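Local structure of pyridoxal 5'-phosphate synthase subunit PdxT (Thermus thermophilus, 2YWD) at residues W86-V92 with G101-V107; E117-L123 with H132-R137; G127-F131 with D178-H182. The protein probably hydrolyses glutamine to glutamate and ammonia, the ammonia being channelled to the partner subunit PdxS for pyridoxal 5'-phosphate synthesis. One frame throughout, in Å; residues are numbered along the deposited sequence.

Interaction 1 (W86-V92 with G101-V107); sequences WLAKEIV and GVLEAWV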
loop_
_atom_site.group_PDB
_atom_site.type_symbol
_atom_site.label_atom_id
_atom_site.label_comp_id
_atom_site.label_asym_id
_atom_site.label_seq_id
_atom_site.Cartn_x
_atom_site.Cartn_y
_atom_site.Cartn_z
ATOM N N TRP A 86 -6.295 3.532 1.675
ATOM C CA TRP A 86 -6.230 4.799 0.941
ATOM C C TRP A 86 -6.420 4.594 -0.560
ATOM O O TRP A 86 -7.022 5.428 -1.240
ATOM C CB TRP A 86 -4.875 5.471 1.191
ATOM C CG TRP A 86 -4.767 6.856 0.645
ATOM C CD1 TRP A 86 -5.441 7.965 1.079
ATOM C CD2 TRP A 86 -3.916 7.296 -0.424
ATOM N NE1 TRP A 86 -5.058 9.067 0.350
ATOM C CE2 TRP A 86 -4.123 8.684 -0.579
ATOM C CE3 TRP A 86 -2.996 6.649 -1.263
ATOM C CZ2 TRP A 86 -3.443 9.443 -1.542
ATOM C CZ3 TRP A 86 -2.321 7.405 -2.224
ATOM C CH2 TRP A 86 -2.550 8.788 -2.353
ATOM N N LEU A 87 -5.904 3.483 -1.076
ATOM C CA LEU A 87 -6.007 3.180 -2.503
ATOM C C LEU A 87 -7.393 2.707 -2.950
ATOM O O LEU A 87 -7.785 2.918 -4.097
ATOM C CB LEU A 87 -4.975 2.108 -2.885
ATOM C CG LEU A 87 -3.487 2.459 -2.787
ATOM C CD1 LEU A 87 -2.643 1.190 -2.912
ATOM C CD2 LEU A 87 -3.127 3.451 -3.880
ATOM N N ALA A 88 -8.129 2.078 -2.041
ATOM C CA ALA A 88 -9.451 1.527 -2.346
ATOM C C ALA A 88 -10.508 2.515 -2.826
ATOM O O ALA A 88 -10.695 3.587 -2.250
ATOM C CB ALA A 88 -9.981 0.769 -1.134
ATOM N N LYS A 89 -11.211 2.131 -3.884
ATOM C CA LYS A 89 -12.268 2.967 -4.435
ATOM C C LYS A 89 -13.415 3.062 -3.434
ATOM O O LYS A 89 -14.075 4.098 -3.329
ATOM C CB LYS A 89 -12.777 2.381 -5.756
ATOM C CG LYS A 89 -13.895 3.198 -6.390
ATOM C CD LYS A 89 -14.073 2.858 -7.856
ATOM C CE LYS A 89 -12.846 3.256 -8.665
ATOM N NZ LYS A 89 -12.595 4.726 -8.637
ATOM N N GLU A 90 -13.643 1.980 -2.693
ATOM C CA GLU A 90 -14.710 1.959 -1.698
ATOM C C GLU A 90 -14.233 1.414 -0.358
ATOM O O GLU A 90 -13.580 0.371 -0.293
ATOM C CB GLU A 90 -15.887 1.092 -2.170
ATOM C CG GLU A 90 -16.601 1.563 -3.440
ATOM C CD GLU A 90 -17.226 2.941 -3.297
ATOM O OE1 GLU A 90 -17.587 3.324 -2.165
ATOM O OE2 GLU A 90 -17.369 3.636 -4.328
ATOM N N ILE A 91 -14.562 2.134 0.707
ATOM C CA ILE A 91 -14.220 1.711 2.057
ATOM C C ILE A 91 -15.560 1.410 2.711
ATOM O O ILE A 91 -16.374 2.313 2.918
ATOM C CB ILE A 91 -13.501 2.822 2.841
ATOM C CG1 ILE A 91 -12.177 3.167 2.151
ATOM C CG2 ILE A 91 -13.249 2.366 4.278
ATOM C CD1 ILE A 91 -11.417 4.306 2.810
ATOM N N VAL A 92 -15.790 0.137 3.018
ATOM C CA VAL A 92 -17.046 -0.295 3.624
ATOM C C VAL A 92 -17.399 0.465 4.901
ATOM O O VAL A 92 -16.630 0.472 5.863
ATOM C CB VAL A 92 -17.005 -1.805 3.944
ATOM C CG1 VAL A 92 -18.361 -2.261 4.484
ATOM C CG2 VAL A 92 -16.631 -2.589 2.697
ATOM N N GLY A 101 -8.601 6.190 -4.023
ATOM C CA GLY A 101 -9.637 5.411 -4.679
ATOM C C GLY A 101 -9.404 4.924 -6.097
ATOM O O GLY A 101 -10.361 4.759 -6.851
ATOM N N VAL A 102 -8.154 4.673 -6.469
ATOM C CA VAL A 102 -7.857 4.206 -7.819
ATOM C C VAL A 102 -7.990 2.686 -7.949
ATOM O O VAL A 102 -8.299 2.171 -9.025
ATOM C CB VAL A 102 -6.427 4.631 -8.253
ATOM C CG1 VAL A 102 -5.387 3.983 -7.353
ATOM C CG2 VAL A 102 -6.187 4.253 -9.707
ATOM N N LEU A 103 -7.763 1.971 -6.852
ATOM C CA LEU A 103 -7.856 0.514 -6.863
ATOM C C LEU A 103 -9.312 0.045 -6.841
ATOM O O LEU A 103 -10.074 0.409 -5.945
ATOM C CB LEU A 103 -7.111 -0.058 -5.653
ATOM C CG LEU A 103 -7.150 -1.575 -5.464
ATOM C CD1 LEU A 103 -6.402 -2.250 -6.601
ATOM C CD2 LEU A 103 -6.530 -1.938 -4.120
ATOM N N GLU A 104 -9.695 -0.756 -7.833
ATOM C CA GLU A 104 -11.059 -1.275 -7.909
ATOM C C GLU A 104 -11.256 -2.346 -6.851
ATOM O O GLU A 104 -11.155 -3.539 -7.131
ATOM C CB GLU A 104 -11.335 -1.876 -9.290
ATOM C CG GLU A 104 -11.440 -0.863 -10.418
ATOM C CD GLU A 104 -12.580 0.121 -10.227
ATOM O OE1 GLU A 104 -13.650 -0.285 -9.724
ATOM O OE2 GLU A 104 -12.409 1.300 -10.599
ATOM N N ALA A 105 -11.540 -1.916 -5.630
ATOM C CA ALA A 105 -11.737 -2.851 -4.541
ATOM C C ALA A 105 -12.591 -2.254 -3.435
ATOM O O ALA A 105 -12.664 -1.039 -3.284
ATOM C CB ALA A 105 -10.386 -3.273 -3.976
ATOM N N TRP A 106 -13.248 -3.132 -2.684
ATOM C CA TRP A 106 -14.074 -2.749 -1.546
ATOM C C TRP A 106 -13.277 -3.238 -0.347
ATOM O O TRP A 106 -13.042 -4.437 -0.213
ATOM C CB TRP A 106 -15.417 -3.481 -1.581
ATOM C CG TRP A 106 -16.449 -2.857 -2.469
ATOM C CD1 TRP A 106 -16.253 -2.312 -3.703
ATOM C CD2 TRP A 106 -17.852 -2.756 -2.202
ATOM N NE1 TRP A 106 -17.451 -1.876 -4.225
ATOM C CE2 TRP A 106 -18.447 -2.138 -3.322
ATOM C CE3 TRP A 106 -18.664 -3.133 -1.123
ATOM C CZ2 TRP A 106 -19.821 -1.886 -3.397
ATOM C CZ3 TRP A 106 -20.032 -2.883 -1.197
ATOM C CH2 TRP A 106 -20.595 -2.264 -2.328
ATOM N N VAL A 107 -12.853 -2.319 0.511
ATOM C CA VAL A 107 -12.072 -2.699 1.680
ATOM C C VAL A 107 -12.765 -2.316 2.975
ATOM O O VAL A 107 -13.278 -1.206 3.111
ATOM C CB VAL A 107 -10.682 -2.024 1.670
ATOM C CG1 VAL A 107 -9.936 -2.350 2.959
ATOM C CG2 VAL A 107 -9.882 -2.494 0.463
#

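Interaction 2 (E117-L123 with H132-R137); sequences ESFEEDL and HGVFIR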
loop_
_atom_site.group_PDB
_atom_site.type_symbol
_atom_site.label_atom_id
_atom_site.label_comp_id
_atom_site.label_asym_id
_atom_site.label_seq_id
_atom_site.Cartn_x
_atom_site.Cartn_y
_atom_site.Cartn_z
ATOM N N GLU A 117 -6.010 -8.365 18.027
ATOM C CA GLU A 117 -5.925 -7.692 16.739
ATOM C C GLU A 117 -4.565 -7.720 16.050
ATOM O O GLU A 117 -4.195 -6.777 15.356
ATOM C CB GLU A 117 -6.422 -6.251 16.888
ATOM C CG GLU A 117 -7.929 -6.170 17.079
ATOM C CD GLU A 117 -8.431 -4.760 17.322
ATOM O OE1 GLU A 117 -9.663 -4.558 17.245
ATOM O OE2 GLU A 117 -7.605 -3.862 17.595
ATOM N N SER A 118 -3.836 -8.818 16.227
ATOM C CA SER A 118 -2.527 -8.978 15.605
ATOM C C SER A 118 -2.181 -10.456 15.439
ATOM O O SER A 118 -2.342 -11.247 16.372
ATOM C CB SER A 118 -1.451 -8.301 16.451
ATOM O OG SER A 118 -1.342 -8.926 17.717
ATOM N N PHE A 119 -1.716 -10.828 14.249
ATOM C CA PHE A 119 -1.331 -12.210 13.980
ATOM C C PHE A 119 -0.348 -12.282 12.818
ATOM O O PHE A 119 -0.179 -11.315 12.077
ATOM C CB PHE A 119 -2.570 -13.067 13.689
ATOM C CG PHE A 119 -3.373 -12.604 12.510
ATOM C CD1 PHE A 119 -3.107 -13.094 11.234
ATOM C CD2 PHE A 119 -4.393 -11.672 12.674
ATOM C CE1 PHE A 119 -3.848 -12.661 10.135
ATOM C CE2 PHE A 119 -5.141 -11.229 11.581
ATOM C CZ PHE A 119 -4.868 -11.725 10.307
ATOM N N GLU A 120 0.313 -13.424 12.671
ATOM C CA GLU A 120 1.273 -13.600 11.591
ATOM C C GLU A 120 0.999 -14.902 10.848
ATOM O O GLU A 120 0.645 -15.910 11.460
ATOM C CB GLU A 120 2.701 -13.604 12.141
ATOM C CG GLU A 120 3.053 -12.382 12.988
ATOM C CD GLU A 120 2.483 -12.459 14.395
ATOM O OE1 GLU A 120 2.758 -13.462 15.086
ATOM O OE2 GLU A 120 1.766 -11.521 14.814
ATOM N N GLU A 121 1.172 -14.875 9.530
ATOM C CA GLU A 121 0.919 -16.045 8.700
ATOM C C GLU A 121 1.914 -16.151 7.554
ATOM O O GLU A 121 2.277 -15.144 6.944
ATOM C CB GLU A 121 -0.483 -15.967 8.082
ATOM C CG GLU A 121 -1.642 -16.013 9.054
ATOM C CD GLU A 121 -1.786 -17.364 9.725
ATOM O OE1 GLU A 121 -1.352 -18.372 9.125
ATOM O OE2 GLU A 121 -2.348 -17.419 10.840
ATOM N N ASP A 122 2.350 -17.368 7.248
ATOM C CA ASP A 122 3.250 -17.546 6.117
ATOM C C ASP A 122 2.357 -17.541 4.886
ATOM O O ASP A 122 1.365 -18.264 4.833
ATOM C CB ASP A 122 4.014 -18.860 6.230
ATOM C CG ASP A 122 5.109 -18.791 7.270
ATOM O OD1 ASP A 122 5.935 -17.851 7.193
ATOM O OD2 ASP A 122 5.143 -19.667 8.161
ATOM N N LEU A 123 2.701 -16.717 3.905
ATOM C CA LEU A 123 1.889 -16.603 2.702
ATOM C C LEU A 123 2.611 -17.027 1.430
ATOM O O LEU A 123 3.832 -16.915 1.323
ATOM C CB LEU A 123 1.418 -15.155 2.534
ATOM C CG LEU A 123 0.847 -14.440 3.762
ATOM C CD1 LEU A 123 0.764 -12.951 3.480
ATOM C CD2 LEU A 123 -0.521 -15.006 4.114
ATOM N N HIS A 132 6.579 -14.059 4.813
ATOM C CA HIS A 132 6.013 -13.955 6.156
ATOM C C HIS A 132 5.098 -12.740 6.277
ATOM O O HIS A 132 5.559 -11.599 6.218
ATOM C CB HIS A 132 7.135 -13.857 7.193
ATOM C CG HIS A 132 6.654 -13.923 8.609
ATOM N ND1 HIS A 132 6.021 -15.032 9.128
ATOM C CD2 HIS A 132 6.703 -13.013 9.610
ATOM C CE1 HIS A 132 5.701 -14.802 10.389
ATOM N NE2 HIS A 132 6.104 -13.585 10.706
ATOM N N GLY A 133 3.804 -12.993 6.460
ATOM C CA GLY A 133 2.839 -11.912 6.571
ATOM C C GLY A 133 2.536 -11.471 7.993
ATOM O O GLY A 133 2.106 -12.270 8.824
ATOM N N VAL A 134 2.762 -10.189 8.266
ATOM C CA VAL A 134 2.507 -9.612 9.580
ATOM C C VAL A 134 1.237 -8.772 9.505
ATOM O O VAL A 134 1.183 -7.772 8.785
ATOM C CB VAL A 134 3.693 -8.729 10.037
ATOM C CG1 VAL A 134 3.371 -8.068 11.379
ATOM C CG2 VAL A 134 4.959 -9.586 10.164
ATOM N N PHE A 135 0.217 -9.194 10.250
ATOM C CA PHE A 135 -1.082 -8.523 10.274
ATOM C C PHE A 135 -1.363 -7.824 11.614
ATOM O O PHE A 135 -1.225 -8.423 12.681
ATOM C CB PHE A 135 -2.195 -9.547 10.005
ATOM C CG PHE A 135 -2.110 -10.218 8.655
ATOM C CD1 PHE A 135 -2.937 -9.812 7.608
ATOM C CD2 PHE A 135 -1.229 -11.279 8.442
ATOM C CE1 PHE A 135 -2.892 -10.457 6.368
ATOM C CE2 PHE A 135 -1.174 -11.929 7.205
ATOM C CZ PHE A 135 -2.010 -11.518 6.166
ATOM N N ILE A 136 -1.765 -6.556 11.546
ATOM C CA ILE A 136 -2.088 -5.772 12.742
ATOM C C ILE A 136 -3.363 -4.967 12.474
ATOM O O ILE A 136 -3.352 -4.035 11.673
ATOM C CB ILE A 136 -0.927 -4.812 13.095
ATOM C CG1 ILE A 136 0.334 -5.628 13.412
ATOM C CG2 ILE A 136 -1.308 -3.936 14.279
ATOM C CD1 ILE A 136 1.580 -4.790 13.647
ATOM N N ARG A 137 -4.459 -5.326 13.143
ATOM C CA ARG A 137 -5.747 -4.652 12.937
ATOM C C ARG A 137 -6.001 -4.610 11.430
ATOM O O ARG A 137 -6.564 -3.657 10.899
ATOM C CB ARG A 137 -5.707 -3.223 13.493
ATOM C CG ARG A 137 -5.586 -3.136 15.010
ATOM C CD ARG A 137 -5.801 -1.706 15.491
ATOM N NE ARG A 137 -4.859 -0.786 14.863
ATOM C CZ ARG A 137 -3.595 -0.629 15.245
ATOM N NH1 ARG A 137 -3.113 -1.324 16.268
ATOM N NH2 ARG A 137 -2.807 0.214 14.592
HETATM O O HOH W 1 1.447 -9.146 14.017
#

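Interaction 3 (G127-F131 with D178-H182); sequences GLGSF and DPRLH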
loop_
_atom_site.group_PDB
_atom_site.type_symbol
_atom_site.label_atom_id
_atom_site.label_comp_id
_atom_site.label_asym_id
_atom_site.label_seq_id
_atom_site.Cartn_x
_atom_site.Cartn_y
_atom_site.Cartn_z
ATOM N N GLY A 127 4.843 -15.801 -8.017
ATOM C CA GLY A 127 6.080 -15.315 -8.597
ATOM C C GLY A 127 7.184 -15.097 -7.583
ATOM O O GLY A 127 8.361 -15.302 -7.882
ATOM N N LEU A 128 6.810 -14.692 -6.377
ATOM C CA LEU A 128 7.791 -14.427 -5.336
ATOM C C LEU A 128 8.124 -15.660 -4.506
ATOM O O LEU A 128 9.293 -15.993 -4.321
ATOM C CB LEU A 128 7.280 -13.310 -4.424
ATOM C CG LEU A 128 8.293 -12.653 -3.486
ATOM C CD1 LEU A 128 9.432 -12.068 -4.308
ATOM C CD2 LEU A 128 7.609 -11.562 -2.676
ATOM N N GLY A 129 7.093 -16.336 -4.010
ATOM C CA GLY A 129 7.306 -17.514 -3.192
ATOM C C GLY A 129 6.734 -17.302 -1.802
ATOM O O GLY A 129 5.828 -16.492 -1.623
ATOM N N SER A 130 7.263 -18.019 -0.816
ATOM C CA SER A 130 6.781 -17.892 0.557
ATOM C C SER A 130 7.226 -16.574 1.188
ATOM O O SER A 130 8.398 -16.216 1.121
ATOM C CB SER A 130 7.291 -19.060 1.403
ATOM O OG SER A 130 6.863 -18.935 2.747
ATOM N N PHE A 131 6.287 -15.860 1.801
ATOM C CA PHE A 131 6.587 -14.581 2.440
ATOM C C PHE A 131 5.867 -14.510 3.784
ATOM O O PHE A 131 4.686 -14.857 3.881
ATOM C CB PHE A 131 6.126 -13.422 1.554
ATOM C CG PHE A 131 6.663 -12.080 1.981
ATOM C CD1 PHE A 131 7.904 -11.638 1.530
ATOM C CD2 PHE A 131 5.944 -11.275 2.858
ATOM C CE1 PHE A 131 8.425 -10.407 1.949
ATOM C CE2 PHE A 131 6.456 -10.042 3.285
ATOM C CZ PHE A 131 7.699 -9.611 2.829
ATOM N N ASP A 178 12.644 -9.167 5.214
ATOM C CA ASP A 178 12.599 -9.710 3.856
ATOM C C ASP A 178 12.221 -8.576 2.896
ATOM O O ASP A 178 11.103 -8.071 2.943
ATOM C CB ASP A 178 11.544 -10.819 3.793
ATOM C CG ASP A 178 11.572 -11.589 2.488
ATOM O OD1 ASP A 178 12.063 -11.048 1.476
ATOM O OD2 ASP A 178 11.082 -12.738 2.472
ATOM N N PRO A 179 13.147 -8.169 2.007
ATOM C CA PRO A 179 12.870 -7.085 1.061
ATOM C C PRO A 179 12.340 -7.524 -0.302
ATOM O O PRO A 179 12.158 -6.694 -1.190
ATOM C CB PRO A 179 14.226 -6.406 0.941
ATOM C CG PRO A 179 15.141 -7.593 0.892
ATOM C CD PRO A 179 14.581 -8.525 1.976
ATOM N N ARG A 180 12.081 -8.817 -0.466
ATOM C CA ARG A 180 11.607 -9.329 -1.747
ATOM C C ARG A 180 10.291 -8.762 -2.271
ATOM O O ARG A 180 10.114 -8.646 -3.484
ATOM C CB ARG A 180 11.533 -10.853 -1.705
ATOM C CG ARG A 180 12.903 -11.524 -1.696
ATOM C CD ARG A 180 12.735 -13.025 -1.698
ATOM N NE ARG A 180 11.974 -13.445 -0.530
ATOM C CZ ARG A 180 11.145 -14.479 -0.511
ATOM N NH1 ARG A 180 10.962 -15.211 -1.605
ATOM N NH2 ARG A 180 10.497 -14.779 0.606
ATOM N N LEU A 181 9.359 -8.426 -1.383
ATOM C CA LEU A 181 8.103 -7.859 -1.853
ATOM C C LEU A 181 8.354 -6.414 -2.287
ATOM O O LEU A 181 7.744 -5.929 -3.241
ATOM C CB LEU A 181 7.024 -7.931 -0.762
ATOM C CG LEU A 181 5.606 -7.517 -1.184
ATOM C CD1 LEU A 181 5.243 -8.138 -2.540
ATOM C CD2 LEU A 181 4.608 -7.955 -0.103
ATOM N N HIS A 182 9.261 -5.727 -1.597
ATOM C CA HIS A 182 9.589 -4.354 -1.971
ATOM C C HIS A 182 10.289 -4.354 -3.328
ATOM O O HIS A 182 10.022 -3.500 -4.176
ATOM C CB HIS A 182 10.496 -3.697 -0.925
ATOM C CG HIS A 182 9.769 -3.221 0.294
ATOM N ND1 HIS A 182 9.296 -4.079 1.264
ATOM C CD2 HIS A 182 9.424 -1.973 0.694
ATOM C CE1 HIS A 182 8.693 -3.380 2.210
ATOM N NE2 HIS A 182 8.757 -2.101 1.888
#

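Interaction 1 (W86-V92 with G101-V107)
Glu90 and Ile91 run parallel to Trp106 and Val107, and a beta bulge displaces this register by one residue from the parallel bridge that pairs Ala88 with Leu103. Both ends of the bulge are bonded: Lys89 N donates to Leu103 O (2.9 Å), whereas Glu90 N turns to Ala105 O. Beyond it the ladder is regular, Val107 N reaching Glu90 O at 2.9 Å in a nearly straight bond (169°) and Val92 N reaching Val107 O. At the end of helix 82-87, the carbonyls of Trp86 and Leu87 accept from Gly101 N and Leu103 N, so the turn out of the helix is tied to Gly101 and to the first residue of strand 103-108.

Lys89 sends its side chain to the Gly101 carbonyl. With CG anti to the backbone N (chi1 180°) and the chain bent at chi3 and chi4, NZ lies nearly along the C=O axis of Gly101, 2.9 Å from its O. On the sheet face of Glu90 and Trp106, the two side chains lie side by side: Glu90 CB sits 3.9 Å from the centroid of the indole five-membered ring, over its face, a CH-pi contact that sets methylene groups rather than the carboxylate against the ring. Arg143 makes a cation-pi contact with the same indole. The other face is apolar, with Ala88 CB 3.6 Å from Val107 CG2 and Ile85 of the helix touching Val107.

Leu87 also packs on the central sheet, at Ala168, and touches the probable nucleophile elbow around Cys81; Ile91 lies near Arg109, a predicted glutamine-binding residue. The contact thus joins the helix that follows the elbow to the small mixed sheet of this class I glutamine amidotransferase fold.

Interaction 2 (E117-L123 with H132-R137)
Phe119 and Phe135 form an antiparallel hydrogen-bonded pair with side chains on one sheet face, their rings almost parallel (planes 11° apart) but slid so far that they barely overlap, with centroids 4.7 Å apart. What lies over the Phe119 ring is chiefly the Phe135 methylene: CB stands 3.5 Å from the ring centroid, a CH-pi contact. Phe119 CG is placed between its backbone N and carbonyl carbon (chi1 60°), which swings the ring across the ladder towards Phe135, and CE1 lies over the Phe135 ring. Their backbones are joined both ways, Phe135 N to Phe119 O at 2.8 Å and Phe119 N to Phe135 O at 2.9 Å. Farther along, Leu123 CD1 approaches Phe135 CZ (4.1 Å) from the opposite direction. The methyl also lies 3.9 Å from Gly133 CA, where a side chain on Gly133 would collide with it.

The other side is more polar. His132 points ND1 at Asp122 OD1 in a weak, 3.4 Å bond; the oxygen lies in the plane of the imidazole at its edge, while the carboxylate is turned 56° from the ring. At the open end of the hairpin, Glu117 O accepts from Arg137 N, and Glu117 OE1 bonds to Asn110.

Ile136 and Arg137 are predicted to bind glutamine. The hairpin of strands 118-125 and 129-136 rests its aromatic side on strands 149-154 and 157-163, through Leu154 and Val159, while Phe112 meets Phe119 edge-to-face. Ile136, on the other side, touches the predicted charge-relay residue His172, whose backbone is bonded to that of Val134.

Interaction 3 (G127-F131 with D178-H182)
Asp178 and Phe131 both hold CG trans to the backbone N (chi1 -171° and -167°), which brings the carboxylate and the phenyl ring together, while a bend at chi3 curls Arg180 back onto the same aspartate. Phe131 CE1 lies 3.4 Å from Asp178 CG, with ring and carboxylate planes 41° apart. Arg180 grips the carboxylate side-on: NE donates to OD1 and NH2 to OD2, the latter at 2.8 Å, on the syn lone pair and in the guanidinium plane. On its anti side, and somewhat out of the carboxylate plane, Asp178 OD1 also accepts from Arg180 N (3.0 Å), the capping bond at the start of helix 180-189.

Held flat in this way, the guanidinium presents its edge to the hairpin, and NH2 gives a second, short bond to Ser130 O (2.6 Å), nearly in line with the carbonyl. Leu128 crosses the arginine, CG over one guanidinium face and CD1 3.6 Å from Arg180 CB; its CD2 reaches Leu181 CB. Leu181 CB in turn covers a face of the Phe131 ring, 3.9 Å from CE1. An asparagine at Asp178, with an amide N-H in place of one acceptor oxygen, is likely to break the two-pronged grip and leave the guanidinium freer to turn from Ser130 O.

Leu128 and Gly129 form a classic beta bulge opposite Val125 at the turn end of the hairpin, and Phe131 also packs on Pro173 and Thr176 in the loop after the predicted catalytic His172. An N-terminal helix cap whose aspartate doubles as the salt-bridge partner of an arginine therefore docks the last helix against the hairpin.

How the interactions relate
Interactions 2 and 3 share strand 129-136 and touch directly, since Leu123 O lies 2.7 Å from Phe131 N, a probable hydrogen bond. Interaction 1 stands apart, its centre 21 and 24 Å from theirs and, relative to interaction 3, across the chain's centre. All three are partly buried, but interaction 1 has the greatest share of buried residues and relies on parallel backbone pairing around a bulge. Interaction 2 is an antiparallel ladder with the two phenylalanines on one face and a more polar, mixed face on the other. Interaction 3 depends on side chains, one arginine bonding both carboxylate and carbonyl. Interaction 2 contains the predicted glutamine-binding residues Ile136 and Arg137; interaction 1 only nears another, Arg109.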